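Local coordinates for protein phenylalanine--tRNA ligase beta subunit (Pyrococcus horikoshii, PDB 2CXI) that joins an alpha2beta2 synthetase that charges tRNA(Phe) with phenylalanine using ATP, this N-terminal fragment holding the B3/4 editing domain and the B5 domain, at residues V65-K70 with M250-A255. Sequence-based numbering, arbitrary orientation.
Sequences VARQIK and MVTALA
Arg67 reaches from helix 62-72 to Thr252 on helix 240-255, spanning two backbones whose nearest CA atoms, those of Arg67 and Ala253, are 8.9 Å apart. CB points at the other helix; with CG anti to the backbone N (chi1 -171°) and chi2 also near anti (166°), CB, CG and CD run out extended before the chain bends at the CG-CD bond (chi3 56°). Beyond NE, NH1 settles against Thr252, 3.6 Å from OG1 and 3.8 Å from CB, with no direct hydrogen bond between the two segments. Ala253 N sits off the edge of the guanidinium, near its plane, 4.1 Å from NH1, whereas OG1 approaches obliquely. NH2 donates to a water 3.0 Å away, which lies in the guanidinium plane and itself donates to Thr252 OG1 at 3.3 Å. This partly water-mediated contact ties the N-terminal part of the chain to the B3/4 domain, where helix 240-255 packs against helix 116-133 and strand 103-110 of the large mixed sheet. OG1 also bonds Asn248 O, one turn back in its own helix, so the hydroxyl is held by backbone as well as water. Phe328 touches Thr252 and forms a cation-pi contact with Arg67, whose NH2 has a long, weak ion pair with Asp58. From the next turn of helix 62-72, Lys70 NZ makes a salt bridge to Glu256, just past Ala255.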
ATOM      1  N   VAL A  65      30.552 -26.920 -11.964  1.00 14.70           N
ATOM      2  CA  VAL A  65      31.338 -28.050 -12.494  1.00 16.27           C
ATOM      3  C   VAL A  65      30.513 -28.941 -13.464  1.00 16.20           C
ATOM      4  O   VAL A  65      30.963 -29.274 -14.587  1.00 15.87           O
ATOM      5  CB  VAL A  65      31.923 -28.875 -11.329  1.00 15.67           C
ATOM      6  CG1 VAL A  65      32.630 -30.174 -11.864  1.00 18.43           C
ATOM      7  CG2 VAL A  65      32.898 -28.038 -10.553  1.00 18.73           C
ATOM      8  N   ALA A  66      29.293 -29.297 -13.035  1.00 16.54           N
ATOM      9  CA  ALA A  66      28.375 -30.106 -13.824  1.00 16.13           C
ATOM     10  C   ALA A  66      28.023 -29.364 -15.096  1.00 17.25           C
ATOM     11  O   ALA A  66      27.910 -29.951 -16.157  1.00 16.59           O
ATOM     12  CB  ALA A  66      27.117 -30.392 -13.014  1.00 16.23           C
ATOM     13  N   ARG A  67      27.842 -28.057 -14.983  1.00 16.51           N
ATOM     14  CA  ARG A  67      27.465 -27.259 -16.155  1.00 17.43           C
ATOM     15  C   ARG A  67      28.596 -27.348 -17.188  1.00 17.55           C
ATOM     16  O   ARG A  67      28.354 -27.694 -18.336  1.00 18.18           O
ATOM     17  CB  ARG A  67      27.194 -25.800 -15.716  1.00 15.93           C
ATOM     18  CG  ARG A  67      26.573 -24.851 -16.784  1.00 18.50           C
ATOM     19  CD  ARG A  67      26.050 -23.582 -16.090  1.00 19.71           C
ATOM     20  NE  ARG A  67      27.137 -22.960 -15.344  1.00 23.72           N
ATOM     21  CZ  ARG A  67      27.016 -22.272 -14.212  1.00 21.52           C
ATOM     22  NH1 ARG A  67      25.822 -22.060 -13.635  1.00 22.65           N
ATOM     23  NH2 ARG A  67      28.119 -21.773 -13.665  1.00 22.88           N
ATOM     24  N   GLN A  68      29.837 -27.104 -16.770  1.00 18.07           N
ATOM     25  CA  GLN A  68      30.961 -27.233 -17.682  1.00 19.84           C
ATOM     26  C   GLN A  68      31.049 -28.582 -18.334  1.00 18.34           C
ATOM     27  O   GLN A  68      31.266 -28.678 -19.551  1.00 18.56           O
ATOM     28  CB  GLN A  68      32.287 -27.043 -16.976  1.00 21.00           C
ATOM     29  CG  GLN A  68      33.042 -25.996 -17.613  1.00 29.51           C
ATOM     30  CD  GLN A  68      32.603 -24.793 -16.918  1.00 39.84           C
ATOM     31  OE1 GLN A  68      32.467 -23.711 -17.498  1.00 44.93           O
ATOM     32  NE2 GLN A  68      32.309 -24.981 -15.627  1.00 44.54           N
ATOM     33  N   ILE A  69      30.944 -29.619 -17.517  1.00 17.57           N
ATOM     34  CA  ILE A  69      30.991 -30.987 -18.044  1.00 17.95           C
ATOM     35  C   ILE A  69      29.871 -31.246 -19.055  1.00 18.44           C
ATOM     36  O   ILE A  69      30.097 -31.911 -20.068  1.00 20.05           O
ATOM     37  CB  ILE A  69      31.030 -32.000 -16.886  1.00 17.70           C
ATOM     38  CG1 ILE A  69      32.353 -31.841 -16.136  1.00 15.98           C
ATOM     39  CG2 ILE A  69      30.863 -33.475 -17.387  1.00 16.77           C
ATOM     40  CD1 ILE A  69      32.348 -32.558 -14.746  1.00 18.80           C
ATOM     41  N   LYS A  70      28.660 -30.766 -18.775  1.00 19.27           N
ATOM     42  CA  LYS A  70      27.551 -30.961 -19.730  1.00 19.48           C
ATOM     43  C   LYS A  70      27.907 -30.357 -21.098  1.00 19.12           C
ATOM     44  O   LYS A  70      27.635 -30.964 -22.145  1.00 19.25           O
ATOM     45  CB  LYS A  70      26.219 -30.363 -19.210  1.00 18.41           C
ATOM     46  CG  LYS A  70      25.506 -31.282 -18.165  1.00 20.88           C
ATOM     47  CD  LYS A  70      24.096 -30.814 -17.839  1.00 22.35           C
ATOM     48  CE  LYS A  70      24.114 -29.540 -17.016  1.00 28.49           C
ATOM     49  NZ  LYS A  70      22.712 -29.343 -16.426  1.00 35.64           N
HETATM   50  N   MSE A 250      25.558 -17.070  -7.915  1.00 13.72           N
HETATM   51  CA  MSE A 250      24.607 -17.703  -6.963  1.00 14.36           C
HETATM   52  C   MSE A 250      23.311 -18.126  -7.646  1.00 14.05           C
HETATM   53  O   MSE A 250      22.858 -19.257  -7.469  1.00 13.08           O
HETATM   54  CB  MSE A 250      24.242 -16.769  -5.790  1.00 14.46           C
HETATM   55  CG  MSE A 250      25.362 -16.458  -4.803  1.00 19.69           C
HETATM   56 SE   MSE A 250      26.101 -18.116  -3.875  1.00 31.76          SE
HETATM   57  CE  MSE A 250      24.496 -19.089  -3.550  1.00 24.67           C
ATOM     58  N   VAL A 251      22.669 -17.200  -8.364  1.00 14.28           N
ATOM     59  CA  VAL A 251      21.365 -17.524  -8.968  1.00 14.42           C
ATOM     60  C   VAL A 251      21.445 -18.518 -10.140  1.00 14.33           C
ATOM     61  O   VAL A 251      20.525 -19.298 -10.328  1.00 14.59           O
ATOM     62  CB  VAL A 251      20.561 -16.235  -9.420  1.00 14.97           C
ATOM     63  CG1 VAL A 251      20.430 -15.234  -8.260  1.00 13.82           C
ATOM     64  CG2 VAL A 251      21.213 -15.545 -10.628  1.00 13.08           C
ATOM     65  N   THR A 252      22.517 -18.468 -10.944  1.00 14.45           N
ATOM     66  CA  THR A 252      22.662 -19.450 -12.005  1.00 14.94           C
ATOM     67  C   THR A 252      23.014 -20.830 -11.455  1.00 14.75           C
ATOM     68  O   THR A 252      22.589 -21.828 -12.023  1.00 14.87           O
ATOM     69  CB  THR A 252      23.630 -19.011 -13.134  1.00 16.40           C
ATOM     70  OG1 THR A 252      24.935 -18.753 -12.602  1.00 15.13           O
ATOM     71  CG2 THR A 252      23.164 -17.642 -13.772  1.00 15.35           C
ATOM     72  N   ALA A 253      23.744 -20.892 -10.346  1.00 14.64           N
ATOM     73  CA  ALA A 253      23.942 -22.196  -9.709  1.00 15.24           C
ATOM     74  C   ALA A 253      22.581 -22.806  -9.296  1.00 15.16           C
ATOM     75  O   ALA A 253      22.306 -23.982  -9.548  1.00 15.23           O
ATOM     76  CB  ALA A 253      24.883 -22.072  -8.517  1.00 15.02           C
ATOM     77  N   LEU A 254      21.720 -21.988  -8.681  1.00 15.20           N
ATOM     78  CA  LEU A 254      20.381 -22.432  -8.280  1.00 15.61           C
ATOM     79  C   LEU A 254      19.452 -22.740  -9.451  1.00 16.00           C
ATOM     80  O   LEU A 254      18.643 -23.687  -9.388  1.00 17.22           O
ATOM     81  CB  LEU A 254      19.754 -21.429  -7.271  1.00 15.32           C
ATOM     82  CG  LEU A 254      20.435 -21.296  -5.903  1.00 16.18           C
ATOM     83  CD1 LEU A 254      19.759 -20.237  -5.006  1.00 15.51           C
ATOM     84  CD2 LEU A 254      20.528 -22.663  -5.166  1.00 15.09           C
ATOM     85  N   ALA A 255      19.607 -22.025 -10.563  1.00 17.63           N
ATOM     86  CA  ALA A 255      18.887 -22.392 -11.791  1.00 18.00           C
ATOM     87  C   ALA A 255      19.224 -23.827 -12.262  1.00 19.70           C
ATOM     88  O   ALA A 255      18.362 -24.537 -12.814  1.00 18.26           O
ATOM     89  CB  ALA A 255      19.136 -21.384 -12.891  1.00 17.62           C
TER
HETATM   90  O   HOH W   1      27.068 -20.674 -11.033  1.00 17.72           O